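Transcriptional regulator ComR (Streptococcus vestibularis F0396, PDB 6HU8) probably binds DNA through its helix-turn-helix domain and, as an RNPP-family regulator with a TPR domain, controls competence in response to a signalling peptide. Local coordinates at residues I72-R84 / D106-E119. Sequence-based numbering, arbitrary orientation.
Sequences IEIPDTYYEMKNR and DVYNQFFDILPEEE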
ATOM      1  N   ILE A  72     -17.250  12.309  12.039  1.00 51.13           N
ATOM      2  CA  ILE A  72     -16.146  11.878  11.182  1.00 47.20           C
ATOM      3  C   ILE A  72     -16.389  10.491  10.608  1.00 52.62           C
ATOM      4  O   ILE A  72     -15.478   9.886  10.035  1.00 48.89           O
ATOM      5  CB  ILE A  72     -14.808  11.835  11.925  1.00 42.98           C
ATOM      6  CG1 ILE A  72     -14.935  10.954  13.169  1.00 48.44           C
ATOM      7  CG2 ILE A  72     -14.348  13.240  12.267  1.00 45.88           C
ATOM      8  CD1 ILE A  72     -13.613  10.598  13.793  1.00 46.48           C
ATOM      9  N   GLU A  73     -17.603   9.973  10.764  1.00 50.93           N
ATOM     10  CA  GLU A  73     -17.851   8.613  10.320  1.00 53.12           C
ATOM     11  C   GLU A  73     -18.082   8.520   8.811  1.00 56.32           C
ATOM     12  O   GLU A  73     -18.599   9.440   8.161  1.00 51.53           O
ATOM     13  CB  GLU A  73     -19.032   8.002  11.079  1.00 58.22           C
ATOM     14  CG  GLU A  73     -20.389   8.466  10.628  1.00 60.65           C
ATOM     15  CD  GLU A  73     -21.473   7.934  11.537  1.00 67.91           C
ATOM     16  OE1 GLU A  73     -21.192   7.769  12.744  1.00 70.00           O
ATOM     17  OE2 GLU A  73     -22.595   7.677  11.053  1.00 73.67           O
ATOM     18  N   ILE A  74     -17.685   7.373   8.276  1.00 53.86           N
ATOM     19  CA  ILE A  74     -17.636   7.126   6.851  1.00 49.66           C
ATOM     20  C   ILE A  74     -18.722   6.110   6.503  1.00 49.73           C
ATOM     21  O   ILE A  74     -18.871   5.101   7.185  1.00 48.35           O
ATOM     22  CB  ILE A  74     -16.232   6.617   6.449  1.00 47.03           C
ATOM     23  CG1 ILE A  74     -15.150   7.555   7.007  1.00 44.20           C
ATOM     24  CG2 ILE A  74     -16.104   6.455   4.940  1.00 46.01           C
ATOM     25  CD1 ILE A  74     -13.732   7.014   6.841  1.00 44.02           C
ATOM     26  N   PRO A  75     -19.519   6.402   5.469  1.00 50.20           N
ATOM     27  CA  PRO A  75     -20.621   5.502   5.090  1.00 47.01           C
ATOM     28  C   PRO A  75     -20.147   4.102   4.670  1.00 50.54           C
ATOM     29  O   PRO A  75     -19.063   3.966   4.104  1.00 44.37           O
ATOM     30  CB  PRO A  75     -21.277   6.228   3.906  1.00 46.96           C
ATOM     31  CG  PRO A  75     -20.903   7.675   4.081  1.00 51.96           C
ATOM     32  CD  PRO A  75     -19.524   7.660   4.696  1.00 47.62           C
ATOM     33  N   ASP A  76     -20.961   3.083   4.940  1.00 46.38           N
ATOM     34  CA  ASP A  76     -20.659   1.717   4.518  1.00 50.68           C
ATOM     35  C   ASP A  76     -20.394   1.641   3.014  1.00 43.12           C
ATOM     36  O   ASP A  76     -19.575   0.855   2.571  1.00 46.38           O
ATOM     37  CB  ASP A  76     -21.807   0.764   4.885  1.00 49.60           C
ATOM     38  CG  ASP A  76     -21.876   0.470   6.375  1.00 52.59           C
ATOM     39  OD1 ASP A  76     -20.902   0.788   7.092  1.00 57.39           O
ATOM     40  OD2 ASP A  76     -22.896  -0.098   6.826  1.00 54.68           O
ATOM     41  N   THR A  77     -21.091   2.469   2.247  1.00 44.06           N
ATOM     42  CA  THR A  77     -20.970   2.496   0.793  1.00 47.23           C
ATOM     43  C   THR A  77     -19.541   2.819   0.316  1.00 45.40           C
ATOM     44  O   THR A  77     -19.071   2.284  -0.694  1.00 41.96           O
ATOM     45  CB  THR A  77     -21.936   3.530   0.200  1.00 47.58           C
ATOM     46  OG1 THR A  77     -21.782   4.765   0.910  1.00 54.90           O
ATOM     47  CG2 THR A  77     -23.386   3.062   0.333  1.00 50.43           C
ATOM     48  N   TYR A  78     -18.863   3.706   1.040  1.00 46.47           N
ATOM     49  CA  TYR A  78     -17.475   4.020   0.709  1.00 44.07           C
ATOM     50  C   TYR A  78     -16.616   2.771   0.816  1.00 42.23           C
ATOM     51  O   TYR A  78     -15.872   2.419  -0.109  1.00 41.74           O
ATOM     52  CB  TYR A  78     -16.908   5.108   1.621  1.00 43.13           C
ATOM     53  CG  TYR A  78     -15.399   5.179   1.505  1.00 40.72           C
ATOM     54  CD1 TYR A  78     -14.804   5.798   0.413  1.00 40.71           C
ATOM     55  CD2 TYR A  78     -14.576   4.584   2.453  1.00 41.63           C
ATOM     56  CE1 TYR A  78     -13.423   5.857   0.285  1.00 41.22           C
ATOM     57  CE2 TYR A  78     -13.187   4.628   2.332  1.00 43.50           C
ATOM     58  CZ  TYR A  78     -12.620   5.268   1.247  1.00 41.46           C
ATOM     59  OH  TYR A  78     -11.248   5.326   1.110  1.00 42.79           O
ATOM     60  N   TYR A  79     -16.715   2.104   1.958  1.00 42.76           N
ATOM     61  CA  TYR A  79     -15.915   0.918   2.194  1.00 44.43           C
ATOM     62  C   TYR A  79     -16.202  -0.160   1.163  1.00 44.54           C
ATOM     63  O   TYR A  79     -15.302  -0.871   0.767  1.00 43.99           O
ATOM     64  CB  TYR A  79     -16.143   0.384   3.606  1.00 46.33           C
ATOM     65  CG  TYR A  79     -15.578   1.297   4.654  1.00 45.59           C
ATOM     66  CD1 TYR A  79     -14.206   1.474   4.769  1.00 50.25           C
ATOM     67  CD2 TYR A  79     -16.412   2.005   5.517  1.00 47.28           C
ATOM     68  CE1 TYR A  79     -13.676   2.313   5.716  1.00 47.96           C
ATOM     69  CE2 TYR A  79     -15.891   2.849   6.471  1.00 48.68           C
ATOM     70  CZ  TYR A  79     -14.520   3.001   6.565  1.00 53.74           C
ATOM     71  OH  TYR A  79     -13.988   3.841   7.512  1.00 52.82           O
ATOM     72  N   GLU A  80     -17.448  -0.270   0.713  1.00 47.03           N
ATOM     73  CA  GLU A  80     -17.785  -1.276  -0.293  1.00 46.34           C
ATOM     74  C   GLU A  80     -17.089  -0.975  -1.609  1.00 45.38           C
ATOM     75  O   GLU A  80     -16.557  -1.876  -2.259  1.00 44.78           O
ATOM     76  CB  GLU A  80     -19.301  -1.347  -0.514  1.00 47.82           C
ATOM     77  CG  GLU A  80     -20.083  -1.843   0.689  1.00 53.08           C
ATOM     78  CD  GLU A  80     -21.583  -1.582   0.561  1.00 59.16           C
ATOM     79  OE1 GLU A  80     -22.075  -1.475  -0.587  1.00 61.70           O
ATOM     80  OE2 GLU A  80     -22.261  -1.465   1.606  1.00 54.61           O
ATOM     81  N   MET A  81     -17.090   0.298  -1.998  1.00 42.46           N
ATOM     82  CA  MET A  81     -16.454   0.699  -3.250  1.00 45.65           C
ATOM     83  C   MET A  81     -14.931   0.642  -3.159  1.00 48.16           C
ATOM     84  O   MET A  81     -14.262   0.277  -4.131  1.00 48.37           O
ATOM     85  CB  MET A  81     -16.900   2.098  -3.653  1.00 48.45           C
ATOM     86  CG  MET A  81     -18.380   2.185  -3.964  1.00 48.10           C
ATOM     87  SD  MET A  81     -18.901   3.859  -4.360  1.00 56.41           S
ATOM     88  CE  MET A  81     -18.016   4.147  -5.886  1.00 49.51           C
ATOM     89  N   LYS A  82     -14.385   0.996  -1.998  1.00 43.57           N
ATOM     90  CA  LYS A  82     -12.950   0.835  -1.763  1.00 44.30           C
ATOM     91  C   LYS A  82     -12.571  -0.635  -1.845  1.00 45.37           C
ATOM     92  O   LYS A  82     -11.573  -1.000  -2.481  1.00 42.48           O
ATOM     93  CB  LYS A  82     -12.535   1.412  -0.405  1.00 44.20           C
ATOM     94  CG  LYS A  82     -11.030   1.303  -0.097  1.00 40.53           C
ATOM     95  CD  LYS A  82     -10.711   1.804   1.337  1.00 42.00           C
ATOM     96  CE  LYS A  82      -9.221   1.667   1.700  1.00 47.38           C
ATOM     97  NZ  LYS A  82      -8.938   2.026   3.138  1.00 40.72           N
ATOM     98  N   ASN A  83     -13.375  -1.482  -1.215  1.00 42.88           N
ATOM     99  CA  ASN A  83     -13.122  -2.917  -1.264  1.00 47.28           C
ATOM    100  C   ASN A  83     -13.139  -3.436  -2.704  1.00 46.06           C
ATOM    101  O   ASN A  83     -12.223  -4.141  -3.115  1.00 48.44           O
ATOM    102  CB  ASN A  83     -14.146  -3.674  -0.404  1.00 54.33           C
ATOM    103  CG  ASN A  83     -13.813  -5.158  -0.255  1.00 53.41           C
ATOM    104  OD1 ASN A  83     -12.792  -5.518   0.325  1.00 49.61           O
ATOM    105  ND2 ASN A  83     -14.691  -6.022  -0.761  1.00 53.45           N
ATOM    106  N   ARG A  84     -14.166  -3.076  -3.472  1.00 47.56           N
ATOM    107  CA  ARG A  84     -14.243  -3.500  -4.873  1.00 50.47           C
ATOM    108  C   ARG A  84     -13.043  -3.003  -5.679  1.00 49.75           C
ATOM    109  O   ARG A  84     -12.452  -3.761  -6.459  1.00 51.20           O
ATOM    110  CB  ARG A  84     -15.543  -3.011  -5.520  1.00 51.23           C
ATOM    111  CG  ARG A  84     -16.775  -3.814  -5.123  1.00 55.85           C
ATOM    112  CD  ARG A  84     -18.042  -3.248  -5.757  1.00 54.03           C
ATOM    113  NE  ARG A  84     -19.154  -3.250  -4.809  1.00 57.62           N
ATOM    114  CZ  ARG A  84     -19.840  -2.164  -4.466  1.00 57.60           C
ATOM    115  NH1 ARG A  84     -20.833  -2.243  -3.585  1.00 62.24           N
ATOM    116  NH2 ARG A  84     -19.531  -0.993  -5.004  1.00 59.96           N
ATOM    117  N   ASP A 106     -14.267   7.893  -9.347  1.00 46.11           N
ATOM    118  CA  ASP A 106     -15.655   7.806  -8.933  1.00 50.66           C
ATOM    119  C   ASP A 106     -15.775   7.895  -7.404  1.00 48.42           C
ATOM    120  O   ASP A 106     -16.529   8.714  -6.870  1.00 47.03           O
ATOM    121  CB  ASP A 106     -16.254   6.498  -9.465  1.00 51.13           C
ATOM    122  CG  ASP A 106     -17.764   6.478  -9.414  1.00 58.69           C
ATOM    123  OD1 ASP A 106     -18.365   7.520  -9.068  1.00 59.82           O
ATOM    124  OD2 ASP A 106     -18.347   5.414  -9.729  1.00 61.61           O
ATOM    125  N   VAL A 107     -15.019   7.047  -6.713  1.00 46.97           N
ATOM    126  CA  VAL A 107     -15.012   7.028  -5.254  1.00 47.27           C
ATOM    127  C   VAL A 107     -14.592   8.378  -4.687  1.00 43.63           C
ATOM    128  O   VAL A 107     -15.214   8.877  -3.753  1.00 44.36           O
ATOM    129  CB  VAL A 107     -14.062   5.951  -4.700  1.00 50.46           C
ATOM    130  CG1 VAL A 107     -14.014   6.026  -3.185  1.00 49.03           C
ATOM    131  CG2 VAL A 107     -14.489   4.557  -5.162  1.00 50.62           C
ATOM    132  N   TYR A 108     -13.543   8.968  -5.254  1.00 42.96           N
ATOM    133  CA  TYR A 108     -13.083  10.267  -4.790  1.00 42.53           C
ATOM    134  C   TYR A 108     -14.202  11.303  -4.942  1.00 46.56           C
ATOM    135  O   TYR A 108     -14.521  12.017  -4.006  1.00 43.48           O
ATOM    136  CB  TYR A 108     -11.826  10.722  -5.543  1.00 42.58           C
ATOM    137  CG  TYR A 108     -11.373  12.128  -5.171  1.00 44.83           C
ATOM    138  CD1 TYR A 108     -10.494  12.351  -4.114  1.00 40.27           C
ATOM    139  CD2 TYR A 108     -11.824  13.228  -5.884  1.00 47.18           C
ATOM    140  CE1 TYR A 108     -10.075  13.630  -3.788  1.00 43.02           C
ATOM    141  CE2 TYR A 108     -11.426  14.498  -5.564  1.00 45.00           C
ATOM    142  CZ  TYR A 108     -10.555  14.700  -4.516  1.00 47.57           C
ATOM    143  OH  TYR A 108     -10.174  15.983  -4.214  1.00 43.50           O
ATOM    144  N   ASN A 109     -14.815  11.360  -6.118  1.00 48.46           N
ATOM    145  CA  ASN A 109     -15.887  12.319  -6.367  1.00 46.53           C
ATOM    146  C   ASN A 109     -17.066  12.168  -5.411  1.00 46.57           C
ATOM    147  O   ASN A 109     -17.686  13.159  -5.011  1.00 47.62           O
ATOM    148  CB  ASN A 109     -16.371  12.186  -7.808  1.00 46.78           C
ATOM    149  CG  ASN A 109     -15.384  12.756  -8.798  1.00 51.44           C
ATOM    150  OD1 ASN A 109     -14.640  13.693  -8.485  1.00 50.26           O
ATOM    151  ND2 ASN A 109     -15.375  12.205 -10.005  1.00 48.90           N
ATOM    152  N   GLN A 110     -17.362  10.927  -5.037  1.00 46.27           N
ATOM    153  CA  GLN A 110     -18.516  10.641  -4.195  1.00 44.38           C
ATOM    154  C   GLN A 110     -18.278  10.874  -2.708  1.00 47.61           C
ATOM    155  O   GLN A 110     -19.234  11.038  -1.955  1.00 47.04           O
ATOM    156  CB  GLN A 110     -18.962   9.195  -4.393  1.00 45.44           C
ATOM    157  CG  GLN A 110     -19.502   8.897  -5.789  1.00 53.52           C
ATOM    158  CD  GLN A 110     -20.238   7.569  -5.857  1.00 54.95           C
ATOM    159  OE1 GLN A 110     -21.129   7.294  -5.050  1.00 58.02           O
ATOM    160  NE2 GLN A 110     -19.864   6.739  -6.820  1.00 56.33           N
ATOM    161  N   PHE A 111     -17.017  10.876  -2.274  1.00 46.37           N
ATOM    162  CA  PHE A 111     -16.735  10.849  -0.839  1.00 44.84           C
ATOM    163  C   PHE A 111     -15.610  11.743  -0.343  1.00 40.40           C
ATOM    164  O   PHE A 111     -15.386  11.812   0.861  1.00 42.66           O
ATOM    165  CB  PHE A 111     -16.424   9.415  -0.403  1.00 42.87           C
ATOM    166  CG  PHE A 111     -17.577   8.478  -0.584  1.00 45.12           C
ATOM    167  CD1 PHE A 111     -18.670   8.539   0.263  1.00 47.47           C
ATOM    168  CD2 PHE A 111     -17.584   7.560  -1.616  1.00 43.43           C
ATOM    169  CE1 PHE A 111     -19.747   7.685   0.089  1.00 46.57           C
ATOM    170  CE2 PHE A 111     -18.661   6.698  -1.795  1.00 47.45           C
ATOM    171  CZ  PHE A 111     -19.740   6.762  -0.943  1.00 44.91           C
ATOM    172  N   PHE A 112     -14.923  12.440  -1.243  1.00 39.83           N
ATOM    173  CA  PHE A 112     -13.707  13.164  -0.866  1.00 40.44           C
ATOM    174  C   PHE A 112     -13.901  14.104   0.330  1.00 44.57           C
ATOM    175  O   PHE A 112     -12.945  14.407   1.056  1.00 39.61           O
ATOM    176  CB  PHE A 112     -13.180  13.976  -2.054  1.00 44.56           C
ATOM    177  CG  PHE A 112     -13.913  15.270  -2.265  1.00 43.29           C
ATOM    178  CD1 PHE A 112     -15.081  15.303  -3.014  1.00 43.91           C
ATOM    179  CD2 PHE A 112     -13.441  16.447  -1.709  1.00 40.60           C
ATOM    180  CE1 PHE A 112     -15.765  16.485  -3.195  1.00 44.45           C
ATOM    181  CE2 PHE A 112     -14.115  17.640  -1.886  1.00 42.36           C
ATOM    182  CZ  PHE A 112     -15.279  17.662  -2.632  1.00 46.17           C
ATOM    183  N   ASP A 113     -15.132  14.578   0.531  1.00 44.07           N
ATOM    184  CA  ASP A 113     -15.365  15.610   1.540  1.00 42.33           C
ATOM    185  C   ASP A 113     -15.653  15.032   2.929  1.00 40.65           C
ATOM    186  O   ASP A 113     -15.757  15.780   3.900  1.00 46.63           O
ATOM    187  CB  ASP A 113     -16.517  16.554   1.126  1.00 44.42           C
ATOM    188  CG  ASP A 113     -16.438  17.916   1.846  1.00 49.74           C
ATOM    189  OD1 ASP A 113     -15.307  18.379   2.110  1.00 42.31           O
ATOM    190  OD2 ASP A 113     -17.492  18.518   2.168  1.00 47.44           O
ATOM    191  N   ILE A 114     -15.757  13.713   3.047  1.00 40.06           N
ATOM    192  CA  ILE A 114     -15.946  13.145   4.377  1.00 43.53           C
ATOM    193  C   ILE A 114     -14.843  12.154   4.725  1.00 39.39           C
ATOM    194  O   ILE A 114     -14.982  11.393   5.687  1.00 38.80           O
ATOM    195  CB  ILE A 114     -17.344  12.456   4.520  1.00 39.92           C
ATOM    196  CG1 ILE A 114     -17.618  11.498   3.358  1.00 41.68           C
ATOM    197  CG2 ILE A 114     -18.451  13.509   4.568  1.00 39.81           C
ATOM    198  CD1 ILE A 114     -16.964  10.133   3.471  1.00 44.71           C
ATOM    199  N   LEU A 115     -13.760  12.154   3.943  1.00 36.69           N
ATOM    200  CA  LEU A 115     -12.666  11.198   4.137  1.00 38.41           C
ATOM    201  C   LEU A 115     -11.493  11.829   4.893  1.00 35.35           C
ATOM    202  O   LEU A 115     -11.141  12.990   4.655  1.00 36.29           O
ATOM    203  CB  LEU A 115     -12.162  10.635   2.789  1.00 35.62           C
ATOM    204  CG  LEU A 115     -13.115   9.703   2.027  1.00 37.57           C
ATOM    205  CD1 LEU A 115     -12.590   9.326   0.630  1.00 34.52           C
ATOM    206  CD2 LEU A 115     -13.428   8.441   2.827  1.00 37.19           C
ATOM    207  N   PRO A 116     -10.904  11.071   5.832  1.00 34.31           N
ATOM    208  CA  PRO A 116      -9.690  11.550   6.500  1.00 35.41           C
ATOM    209  C   PRO A 116      -8.478  11.450   5.577  1.00 35.97           C
ATOM    210  O   PRO A 116      -8.533  10.850   4.502  1.00 36.92           O
ATOM    211  CB  PRO A 116      -9.540  10.599   7.689  1.00 34.49           C
ATOM    212  CG  PRO A 116     -10.138   9.323   7.208  1.00 35.60           C
ATOM    213  CD  PRO A 116     -11.306   9.736   6.315  1.00 36.05           C
ATOM    214  N   GLU A 117      -7.376  12.026   6.030  1.00 37.10           N
ATOM    215  CA  GLU A 117      -6.155  12.121   5.251  1.00 39.30           C
ATOM    216  C   GLU A 117      -5.652  10.770   4.750  1.00 34.99           C
ATOM    217  O   GLU A 117      -5.208  10.654   3.607  1.00 34.82           O
ATOM    218  CB  GLU A 117      -5.090  12.793   6.099  1.00 39.08           C
ATOM    219  CG  GLU A 117      -3.966  13.422   5.354  1.00 43.70           C
ATOM    220  CD  GLU A 117      -3.107  14.248   6.305  1.00 39.59           C
ATOM    221  OE1 GLU A 117      -3.418  15.445   6.531  1.00 41.98           O
ATOM    222  OE2 GLU A 117      -2.133  13.676   6.843  1.00 39.88           O
ATOM    223  N   GLU A 118      -5.705   9.758   5.607  1.00 32.49           N
ATOM    224  CA  GLU A 118      -5.151   8.453   5.251  1.00 35.39           C
ATOM    225  C   GLU A 118      -5.932   7.754   4.144  1.00 37.58           C
ATOM    226  O   GLU A 118      -5.358   7.034   3.335  1.00 35.62           O
ATOM    227  CB  GLU A 118      -5.105   7.534   6.466  1.00 36.55           C
ATOM    228  CG  GLU A 118      -4.415   8.126   7.656  1.00 42.60           C
ATOM    229  CD  GLU A 118      -5.380   8.815   8.619  1.00 44.64           C
ATOM    230  OE1 GLU A 118      -6.015   9.832   8.228  1.00 40.97           O
ATOM    231  OE2 GLU A 118      -5.478   8.322   9.769  1.00 41.74           O
ATOM    232  N   GLU A 119      -7.251   7.923   4.143  1.00 35.87           N
ATOM    233  CA  GLU A 119      -8.064   7.350   3.087  1.00 36.41           C
ATOM    234  C   GLU A 119      -7.790   8.070   1.775  1.00 38.27           C
ATOM    235  O   GLU A 119      -7.651   7.433   0.718  1.00 37.35           O
ATOM    236  CB  GLU A 119      -9.554   7.421   3.439  1.00 37.86           C
ATOM    237  CG  GLU A 119      -9.959   6.496   4.598  1.00 35.59           C
ATOM    238  CD  GLU A 119      -9.727   5.011   4.293  1.00 41.83           C
ATOM    239  OE1 GLU A 119      -9.954   4.577   3.134  1.00 43.69           O
ATOM    240  OE2 GLU A 119      -9.321   4.268   5.217  1.00 43.06           O
TER
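Tyr78 and Phe111 meet as an offset edge-to-face pair, the edge of the tyrosine turned toward the phenylalanine face, with ring centroids 5.7 Å apart and planes at 75°. The same Phe111 face takes a CH-pi contact from Tyr78 CB, which stands almost exactly on the ring normal, 3.9 Å from the centroid. Leu115 CD2 lies over the centre of one face of the Tyr78 ring, 3.6 Å from its centroid, while Lys82 CB sits nearer the rim of the opposite face. Met81 SD approaches the Phe111 ring at its edge, a Met-aromatic contact with SD 3.8 Å from Phe111 CE2. The methionine is a knob in a hole formed by Asp106, Val107, Gln110 and Phe111; a bend at its last torsion brings CE to 3.6 Å from Val107 CG2. Beside this hole, Gln110 NE2 donates to Asp106 OD1, meeting it from above the carboxylate plane. Toward the loops, Ile74 CD1 and Pro116 CD reach each other tip to tip, and Pro75 CD packs likewise against Ile114 CD1.

The polar end is drawn together by Glu119 OE1, which accepts from Tyr78 OH (2.5 Å) on its anti lone pair and from Lys82 NZ (2.7 Å) on its syn lone pair. Lys82 leaves the backbone with CG anti to N (chi1 -179°) and runs extended beyond it, so NZ reaches Glu119 in a salt bridge. Asn161, from helix 160-173, bonds to both ends of the salt bridge, accepting from Lys82 NZ through OD1 and donating to Glu119 OE2 through ND2, which adds neutral polar partners to the buried pair.

The axes of helix segments 76-84 and 106-111 approach to 10.5 Å and run nearly antiparallel (168°), parts of helices 76-87 and 94-111, as in the helical hairpins of TPR folds. Helix 117-131 follows, its Leu120 and Leu123 packing on Leu115, while Glu117 bridges to Arg39 in helix 34-41.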